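PDB 5C3U: L-serine ammonia-lyase, which belongs to the pyridoxal-phosphate-dependent enzyme family and holds pyridoxal-5'-phosphate through a covalent bond. Local coordinates for residues V20-L25 with K52-G57; F39-N44 with V160-T165; A174-V179 with G283-L288. All blocks are in the same frame, centred on the assembly; numbering follows the deposited sequence.

Interaction 1 (V20-L25 with K52-G57); sequences VATPLL and KMRGIG. With PLP (pyridoxal-5'-phosphate), chain B.
T22 and R54 approach from opposite directions, and R54 contributes the largest share of this small, buried contact, against V20 and T22. T22 OG1 lies 3.3 Å from R54 NH1, at the edge of the guanidinium and in its plane, while V20 O, 3.8 Å from R54 NH1, stands oblique to the guanidinium. The arginine chain, extended from CG to NE, spans the gap from the helix to the loop.

The clear polar bonds of both residues run to E43 and E162. The carboxylate of E43 is shared: OE1 forms a salt bridge with R54 NE, and OE2 is hydrogen-bonded to T22 OG1. R54 NH2 pairs with E162 as well, so two carboxylates probably keep this buried guanidinium charged.

The covalent link belongs to 52-57 alone. K52 NZ is joined to C4A of PLP at 1.6 Å, the lysine attachment characteristic of this family, and a weak, bent hydrogen bond (119°) runs from K52 NZ to the PLP O3 atom 2.6 Å away.

Helix 52-67 packs on helix 79-92 through M53 and I56, whereas 20-25 runs on into strand 24-26, which pairs with strand 37-42 at the margin of the mixed sheet.

Interaction 2 (F39-N44 with V160-T165); sequences FLKMEN and VQELKT
K41 leaves its strand with CG anti to the backbone N (chi1 -176°), then bends once at chi2 and straightens, which carries NZ past L163 to the carboxylate of E162. This is a helix packed on a sheet: strand 37-42 belongs to the mixed sheet of an alpha/beta fold, and helix 150-166 packs on it here, within a fold consistent with fold type II of the pyridoxal-phosphate enzymes.

One lysine serves both kinds of contact. Its aliphatic part slides over the leucine, K41 CD coming to 3.8 Å from L163 CD2, with the two side chains crossing at a slant. Its ammonium makes a salt bridge with E162, whose side chain lies about at right angles to it. K41 NZ is also hydrogen-bonded to T22 O and to Q166 OE1, so three oxygens grip this buried charge and fix its position.

E162 has a further partner, T22 N donating to its OE2. E43 OE2 and E162 OE2 lie only 4.9 Å apart, a closeness of like charges that K41 and R54 probably offset. The bond itself, 2.8 Å from K41 NZ to E162 OE2, meets that oxygen on its anti side, 16° out of the carboxylate plane.

Interaction 3 (A174-V179 with G283-L288); sequences AIICPV and GAALSL. With PLP (pyridoxal-5'-phosphate), chain B.
Strand 174-178 and helix 283-288 run roughly antiparallel, their short axes at 148° and 7.4 Å apart at closest approach. The backbones come nearest at P178 and A285, with CA atoms 5.6 Å apart, consistent with the small alanine side chain at that point.

I176 carries most of the packing. Its CG2 lies anti to the backbone N, an outcome of chi1 at -52°, and is directed at the helix. There it meets two groups: I176 CG2 is 3.7 Å from A285 CB, and equally far from the carbonyl oxygen of that residue. L288, one turn further along, brings its CD1 to 3.9 Å from the same I176 CG2, so the isoleucine methyl sits over a step formed by an alanine and a leucine. P178 closes the row: P178 CD lies 4.1 Å from A285 CB.

The arrangement of a central-sheet strand with a helix lying along its face is that of an open alpha/beta fold, and in fold-type II enzymes the loop after such a strand binds PLP. Here the N-H groups of G180, G181 and G182, and of L184 at the start of helix 183-194, are hydrogen-bonded to PLP, while V179 C lies 3.7 Å from the PLP phosphate oxygen O2P. P178 thus touches both groups, helix and ligand: its CB also lies 3.8 Å from C6 of the PLP ring.

L288 also packs on F256 and V258 of strand 253-258. On the helix itself, S287 turns its hydroxyl back to the chain, S287 OG donating to A284 O at 2.8 Å.

Overall arrangement
From the N terminus the chain passes 20-25, then 39-44, at the end of strand 37-42 and the short 3-10 segment after it, before returning at 52-57 to close interaction 1. Interaction 2 has by then opened, so the two cross; it closes only at 160-165, after a long excursion that includes the whole four-stranded parallel sheet. Interaction 3 follows in series, opening in the strand after helix 150-166 and closing past strands 202-207 and 253-258. All three reach the mixed sheet. Interactions 1 and 2 share a polar cluster, whereas interactions 2 and 3 join through apolar touches, L163 with I175 and L40 with L286. Interactions 1 and 3, about 16 Å apart between centres, both touch PLP.

Interaction 1 (V20-L25 with K52-G57)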
loop_
_atom_site.group_PDB
_atom_site.type_symbol
_atom_site.label_atom_id
_atom_site.label_comp_id
_atom_site.label_asym_id
_atom_site.label_seq_id
_atom_site.Cartn_x
_atom_site.Cartn_y
_atom_site.Cartn_z
ATOM N N VAL A 20 0.012 12.519 7.601
ATOM C CA VAL A 20 0.588 12.850 8.905
ATOM C C VAL A 20 1.846 12.041 9.070
ATOM O O VAL A 20 2.020 11.028 8.391
ATOM C CB VAL A 20 -0.408 12.606 10.081
ATOM C CG1 VAL A 20 -1.643 13.475 9.918
ATOM C CG2 VAL A 20 -0.786 11.125 10.239
ATOM N N ALA A 21 2.750 12.491 9.934
ATOM C CA ALA A 21 3.882 11.652 10.308
ATOM C C ALA A 21 3.373 10.509 11.192
ATOM O O ALA A 21 2.486 10.692 12.036
ATOM C CB ALA A 21 4.967 12.466 11.005
ATOM N N THR A 22 3.880 9.311 10.950
ATOM C CA THR A 22 3.343 8.134 11.624
ATOM C C THR A 22 4.407 7.518 12.525
ATOM O O THR A 22 5.595 7.684 12.264
ATOM C CB THR A 22 2.903 7.062 10.614
ATOM O OG1 THR A 22 3.999 6.779 9.743
ATOM C CG2 THR A 22 1.699 7.517 9.799
ATOM N N PRO A 23 3.980 6.788 13.573
ATOM C CA PRO A 23 4.937 6.122 14.466
ATOM C C PRO A 23 5.796 5.062 13.778
ATOM O O PRO A 23 5.326 4.374 12.845
ATOM C CB PRO A 23 4.037 5.421 15.486
ATOM C CG PRO A 23 2.772 6.172 15.481
ATOM C CD PRO A 23 2.595 6.686 14.078
ATOM N N LEU A 24 7.032 4.934 14.258
ATOM C CA LEU A 24 7.879 3.791 13.931
ATOM C C LEU A 24 8.022 2.956 15.206
ATOM O O LEU A 24 8.786 3.313 16.107
ATOM C CB LEU A 24 9.239 4.232 13.384
ATOM C CG LEU A 24 10.186 3.116 12.920
ATOM C CD1 LEU A 24 9.704 2.450 11.637
ATOM C CD2 LEU A 24 11.609 3.613 12.750
ATOM N N LEU A 25 7.251 1.876 15.293
ATOM C CA LEU A 25 7.204 1.056 16.507
ATOM C C LEU A 25 8.211 -0.081 16.518
ATOM O O LEU A 25 8.416 -0.769 15.521
ATOM C CB LEU A 25 5.789 0.522 16.749
ATOM C CG LEU A 25 4.633 1.519 16.932
ATOM C CD1 LEU A 25 3.317 0.764 17.036
ATOM C CD2 LEU A 25 4.811 2.446 18.134
ATOM N N LYS A 52 -2.114 5.138 1.434
ATOM C CA LYS A 52 -2.633 5.889 0.286
ATOM C C LYS A 52 -2.735 7.366 0.566
ATOM O O LYS A 52 -2.593 8.187 -0.349
ATOM C CB LYS A 52 -3.990 5.359 -0.225
ATOM C CG LYS A 52 -3.930 3.950 -0.818
ATOM C CD LYS A 52 -3.073 4.004 -2.088
ATOM C CE LYS A 52 -3.300 2.789 -2.960
ATOM N NZ LYS A 52 -3.142 1.547 -2.156
ATOM N N MET A 53 -2.977 7.726 1.829
ATOM C CA MET A 53 -3.018 9.137 2.197
ATOM C C MET A 53 -1.765 9.920 1.736
ATOM O O MET A 53 -1.872 11.097 1.364
ATOM C CB MET A 53 -3.239 9.259 3.703
ATOM C CG MET A 53 -4.083 10.423 4.177
ATOM S SD MET A 53 -5.638 10.698 3.296
ATOM C CE MET A 53 -4.935 12.071 2.492
ATOM N N ARG A 54 -0.588 9.281 1.710
ATOM C CA ARG A 54 0.634 9.976 1.256
ATOM C C ARG A 54 0.575 10.245 -0.248
ATOM O O ARG A 54 0.613 11.411 -0.684
ATOM C CB ARG A 54 1.910 9.175 1.579
ATOM C CG ARG A 54 2.153 8.980 3.070
ATOM C CD ARG A 54 3.448 8.227 3.316
ATOM N NE ARG A 54 3.622 7.966 4.739
ATOM C CZ ARG A 54 4.272 8.763 5.580
ATOM N NH1 ARG A 54 4.351 8.410 6.858
ATOM N NH2 ARG A 54 4.852 9.895 5.156
ATOM N N GLY A 55 0.531 9.169 -1.041
ATOM C CA GLY A 55 0.530 9.292 -2.502
ATOM C C GLY A 55 -0.691 10.015 -3.021
ATOM O O GLY A 55 -0.584 10.964 -3.823
ATOM N N ILE A 56 -1.871 9.556 -2.573
ATOM C CA ILE A 56 -3.140 10.087 -3.081
ATOM C C ILE A 56 -3.349 11.516 -2.595
ATOM O O ILE A 56 -3.802 12.372 -3.364
ATOM C CB ILE A 56 -4.336 9.161 -2.759
ATOM C CG1 ILE A 56 -4.071 7.750 -3.303
ATOM C CG2 ILE A 56 -5.658 9.750 -3.261
ATOM C CD1 ILE A 56 -3.810 7.696 -4.798
ATOM N N GLY A 57 -2.965 11.783 -1.344
ATOM C CA GLY A 57 -2.951 13.141 -0.777
ATOM C C GLY A 57 -2.169 14.121 -1.632
ATOM O O GLY A 57 -2.642 15.219 -1.904
HETATM N N1 PLP B . -1.000 -2.011 1.001
HETATM C C2 PLP B . -2.133 -1.295 1.109
HETATM C C2A PLP B . -3.077 -1.465 2.274
HETATM C C3 PLP B . -2.467 -0.332 0.057
HETATM O O3 PLP B . -3.612 0.415 0.141
HETATM C C4 PLP B . -1.502 -0.190 -1.055
HETATM C C4A PLP B . -1.769 0.787 -2.122
HETATM C C5 PLP B . -0.281 -1.035 -1.074
HETATM C C6 PLP B . -0.099 -1.917 -0.003
HETATM C C5A PLP B . 0.756 -0.952 -2.196
HETATM O O4P PLP B . 0.129 -0.417 -3.354
HETATM P P PLP B . 0.823 0.041 -4.745
HETATM O O1P PLP B . 1.264 1.455 -4.601
HETATM O O2P PLP B . 1.948 -0.950 -5.092
HETATM O O3P PLP B . -0.353 -0.140 -5.640
#

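Interaction 2 (F39-N44 with V160-T165)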
loop_
_atom_site.group_PDB
_atom_site.type_symbol
_atom_site.label_atom_id
_atom_site.label_comp_id
_atom_site.label_asym_id
_atom_site.label_seq_id
_atom_site.Cartn_x
_atom_site.Cartn_y
_atom_site.Cartn_z
ATOM N N PHE A 39 11.414 -2.969 13.152
ATOM C CA PHE A 39 10.652 -1.747 13.341
ATOM C C PHE A 39 9.456 -1.757 12.399
ATOM O O PHE A 39 9.565 -2.203 11.254
ATOM C CB PHE A 39 11.500 -0.525 13.042
ATOM C CG PHE A 39 12.613 -0.310 14.022
ATOM C CD1 PHE A 39 13.889 -0.814 13.764
ATOM C CD2 PHE A 39 12.383 0.394 15.201
ATOM C CE1 PHE A 39 14.916 -0.608 14.679
ATOM C CE2 PHE A 39 13.408 0.611 16.108
ATOM C CZ PHE A 39 14.671 0.103 15.847
ATOM N N LEU A 40 8.335 -1.247 12.878
ATOM C CA LEU A 40 7.105 -1.250 12.101
ATOM C C LEU A 40 6.677 0.185 11.834
ATOM O O LEU A 40 6.440 0.950 12.775
ATOM C CB LEU A 40 6.013 -1.998 12.869
ATOM C CG LEU A 40 6.361 -3.415 13.335
ATOM C CD1 LEU A 40 5.237 -3.957 14.198
ATOM C CD2 LEU A 40 6.655 -4.334 12.160
ATOM N N LYS A 41 6.607 0.552 10.550
ATOM C CA LYS A 41 6.171 1.896 10.145
ATOM C C LYS A 41 4.643 1.882 9.994
ATOM O O LYS A 41 4.110 1.229 9.098
ATOM C CB LYS A 41 6.880 2.301 8.839
ATOM C CG LYS A 41 6.587 3.711 8.351
ATOM C CD LYS A 41 6.903 4.761 9.415
ATOM C CE LYS A 41 6.965 6.143 8.772
ATOM N NZ LYS A 41 7.095 7.214 9.809
ATOM N N MET A 42 3.937 2.570 10.898
ATOM C CA MET A 42 2.494 2.380 11.080
ATOM C C MET A 42 1.585 3.301 10.242
ATOM O O MET A 42 0.984 4.243 10.760
ATOM C CB MET A 42 2.119 2.511 12.574
ATOM C CG MET A 42 2.917 1.583 13.489
ATOM S SD MET A 42 2.627 -0.154 13.094
ATOM C CE MET A 42 0.901 -0.275 13.557
ATOM N N GLU A 43 1.439 2.983 8.962
ATOM C CA GLU A 43 0.563 3.760 8.064
ATOM C C GLU A 43 -0.958 3.625 8.296
ATOM O O GLU A 43 -1.765 4.368 7.697
ATOM C CB GLU A 43 0.961 3.460 6.612
ATOM C CG GLU A 43 2.421 3.799 6.333
ATOM C CD GLU A 43 2.712 5.289 6.525
ATOM O OE1 GLU A 43 2.075 6.112 5.834
ATOM O OE2 GLU A 43 3.580 5.631 7.359
ATOM N N ASN A 44 -1.365 2.686 9.157
ATOM C CA ASN A 44 -2.777 2.556 9.523
ATOM C C ASN A 44 -3.271 3.763 10.304
ATOM O O ASN A 44 -4.474 3.957 10.460
ATOM C CB ASN A 44 -3.027 1.262 10.318
ATOM C CG ASN A 44 -2.115 1.135 11.537
ATOM O OD1 ASN A 44 -0.923 1.451 11.477
ATOM N ND2 ASN A 44 -2.670 0.656 12.646
ATOM N N VAL A 160 10.157 7.910 3.477
ATOM C CA VAL A 160 11.582 7.635 3.692
ATOM C C VAL A 160 12.266 8.771 4.448
ATOM O O VAL A 160 13.092 8.527 5.325
ATOM C CB VAL A 160 12.300 7.274 2.381
ATOM C CG1 VAL A 160 13.795 7.121 2.621
ATOM C CG2 VAL A 160 11.706 5.990 1.819
ATOM N N GLN A 161 11.880 10.007 4.128
ATOM C CA GLN A 161 12.325 11.185 4.866
ATOM C C GLN A 161 12.007 11.044 6.357
ATOM O O GLN A 161 12.855 11.329 7.210
ATOM C CB GLN A 161 11.693 12.456 4.284
ATOM N N GLU A 162 10.803 10.566 6.669
ATOM C CA GLU A 162 10.438 10.245 8.047
ATOM C C GLU A 162 11.318 9.142 8.642
ATOM O O GLU A 162 11.836 9.287 9.756
ATOM C CB GLU A 162 8.960 9.852 8.141
ATOM C CG GLU A 162 7.997 11.026 8.183
ATOM C CD GLU A 162 6.531 10.611 8.105
ATOM O OE1 GLU A 162 5.754 11.307 7.395
ATOM O OE2 GLU A 162 6.142 9.602 8.755
ATOM N N LEU A 163 11.484 8.048 7.894
ATOM C CA LEU A 163 12.264 6.899 8.352
ATOM C C LEU A 163 13.701 7.270 8.706
ATOM O O LEU A 163 14.235 6.784 9.711
ATOM C CB LEU A 163 12.277 5.790 7.304
ATOM C CG LEU A 163 11.045 4.903 7.135
ATOM C CD1 LEU A 163 11.429 3.771 6.175
ATOM C CD2 LEU A 163 10.573 4.342 8.469
ATOM N N LYS A 164 14.306 8.121 7.872
ATOM C CA LYS A 164 15.669 8.606 8.061
ATOM C C LYS A 164 15.833 9.290 9.412
ATOM O O LYS A 164 16.808 9.034 10.129
ATOM C CB LYS A 164 16.054 9.569 6.935
ATOM C CG LYS A 164 17.466 10.123 7.048
ATOM C CD LYS A 164 17.928 10.765 5.755
ATOM C CE LYS A 164 19.437 10.649 5.654
ATOM N NZ LYS A 164 20.003 11.330 4.463
ATOM N N THR A 165 14.880 10.154 9.750
ATOM C CA THR A 165 14.883 10.834 11.036
ATOM C C THR A 165 14.675 9.836 12.171
ATOM O O THR A 165 15.463 9.786 13.124
ATOM C CB THR A 165 13.806 11.935 11.081
ATOM O OG1 THR A 165 14.106 12.913 10.085
ATOM C CG2 THR A 165 13.788 12.615 12.433
#

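Interaction 3 (A174-V179 with G283-L288)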
loop_
_atom_site.group_PDB
_atom_site.type_symbol
_atom_site.label_atom_id
_atom_site.label_comp_id
_atom_site.label_asym_id
_atom_site.label_seq_id
_atom_site.Cartn_x
_atom_site.Cartn_y
_atom_site.Cartn_z
ATOM N N ALA A 174 17.178 -3.660 5.604
ATOM C CA ALA A 174 16.161 -3.843 4.564
ATOM C C ALA A 174 14.899 -3.083 4.922
ATOM O O ALA A 174 14.633 -2.799 6.102
ATOM C CB ALA A 174 15.822 -5.315 4.387
ATOM N N ILE A 175 14.137 -2.758 3.883
ATOM C CA ILE A 175 12.781 -2.223 4.016
ATOM C C ILE A 175 11.870 -3.186 3.278
ATOM O O ILE A 175 12.124 -3.501 2.128
ATOM C CB ILE A 175 12.671 -0.799 3.426
ATOM C CG1 ILE A 175 13.562 0.151 4.240
ATOM C CG2 ILE A 175 11.211 -0.316 3.448
ATOM C CD1 ILE A 175 13.682 1.545 3.659
ATOM N N ILE A 176 10.838 -3.688 3.966
ATOM C CA ILE A 176 9.908 -4.643 3.382
ATOM C C ILE A 176 8.656 -3.891 2.967
ATOM O O ILE A 176 8.023 -3.236 3.803
ATOM C CB ILE A 176 9.526 -5.771 4.365
ATOM C CG1 ILE A 176 10.789 -6.423 4.958
ATOM C CG2 ILE A 176 8.617 -6.786 3.674
ATOM C CD1 ILE A 176 10.490 -7.487 5.998
ATOM N N CYS A 177 8.317 -4.000 1.680
ATOM C CA CYS A 177 7.333 -3.113 1.056
ATOM C C CYS A 177 6.341 -3.950 0.219
ATOM O O CYS A 177 6.736 -4.599 -0.750
ATOM C CB CYS A 177 8.042 -2.073 0.189
ATOM S SG CYS A 177 6.960 -0.935 -0.710
ATOM N N PRO A 178 5.061 -3.937 0.588
ATOM C CA PRO A 178 4.045 -4.629 -0.238
ATOM C C PRO A 178 3.937 -3.972 -1.615
ATOM O O PRO A 178 4.069 -2.740 -1.704
ATOM C CB PRO A 178 2.722 -4.421 0.538
ATOM C CG PRO A 178 3.041 -3.486 1.633
ATOM C CD PRO A 178 4.486 -3.169 1.707
ATOM N N VAL A 179 3.742 -4.777 -2.676
ATOM C CA VAL A 179 3.587 -4.249 -4.054
ATOM C C VAL A 179 2.257 -4.659 -4.697
ATOM O O VAL A 179 1.948 -5.855 -4.790
ATOM C CB VAL A 179 4.789 -4.663 -4.977
ATOM C CG1 VAL A 179 4.588 -4.130 -6.401
ATOM C CG2 VAL A 179 6.084 -4.125 -4.399
ATOM N N GLY A 283 -0.387 -7.591 5.636
ATOM C CA GLY A 283 -0.085 -8.892 6.198
ATOM C C GLY A 283 0.992 -9.597 5.364
ATOM O O GLY A 283 1.829 -10.296 5.918
ATOM N N ALA A 284 0.965 -9.408 4.047
ATOM C CA ALA A 284 2.005 -10.000 3.178
ATOM C C ALA A 284 3.420 -9.571 3.603
ATOM O O ALA A 284 4.322 -10.403 3.665
ATOM C CB ALA A 284 1.755 -9.679 1.711
ATOM N N ALA A 285 3.611 -8.283 3.889
ATOM C CA ALA A 285 4.928 -7.800 4.309
ATOM C C ALA A 285 5.310 -8.316 5.694
ATOM O O ALA A 285 6.435 -8.754 5.900
ATOM C CB ALA A 285 4.994 -6.284 4.271
ATOM N N LEU A 286 4.358 -8.286 6.625
ATOM C CA LEU A 286 4.587 -8.801 7.977
ATOM C C LEU A 286 4.932 -10.294 7.996
ATOM O O LEU A 286 5.659 -10.769 8.889
ATOM C CB LEU A 286 3.332 -8.542 8.843
ATOM C CG LEU A 286 3.101 -7.091 9.284
ATOM C CD1 LEU A 286 1.675 -6.819 9.750
ATOM C CD2 LEU A 286 4.058 -6.724 10.412
ATOM N N SER A 287 4.426 -11.027 7.007
ATOM C CA SER A 287 4.604 -12.479 6.977
ATOM C C SER A 287 6.069 -12.893 6.829
ATOM O O SER A 287 6.460 -13.957 7.315
ATOM C CB SER A 287 3.708 -13.145 5.910
ATOM O OG SER A 287 4.269 -13.077 4.620
ATOM N N LEU A 288 6.884 -12.036 6.227
ATOM C CA LEU A 288 8.313 -12.348 6.117
ATOM C C LEU A 288 8.961 -12.413 7.494
ATOM O O LEU A 288 9.881 -13.201 7.717
ATOM C CB LEU A 288 9.048 -11.363 5.216
ATOM C CG LEU A 288 8.595 -11.300 3.756
ATOM C CD1 LEU A 288 9.642 -10.536 2.976
ATOM C CD2 LEU A 288 8.404 -12.686 3.154
HETATM N N1 PLP B . -1.000 -2.011 1.001
HETATM C C2 PLP B . -2.133 -1.295 1.109
HETATM C C2A PLP B . -3.077 -1.465 2.274
HETATM C C3 PLP B . -2.467 -0.332 0.057
HETATM O O3 PLP B . -3.612 0.415 0.141
HETATM C C4 PLP B . -1.502 -0.190 -1.055
HETATM C C4A PLP B . -1.769 0.787 -2.122
HETATM C C5 PLP B . -0.281 -1.035 -1.074
HETATM C C6 PLP B . -0.099 -1.917 -0.003
HETATM C C5A PLP B . 0.756 -0.952 -2.196
HETATM O O4P PLP B . 0.129 -0.417 -3.354
HETATM P P PLP B . 0.823 0.041 -4.745
HETATM O O1P PLP B . 1.264 1.455 -4.601
HETATM O O2P PLP B . 1.948 -0.950 -5.092
HETATM O O3P PLP B . -0.353 -0.140 -5.640
#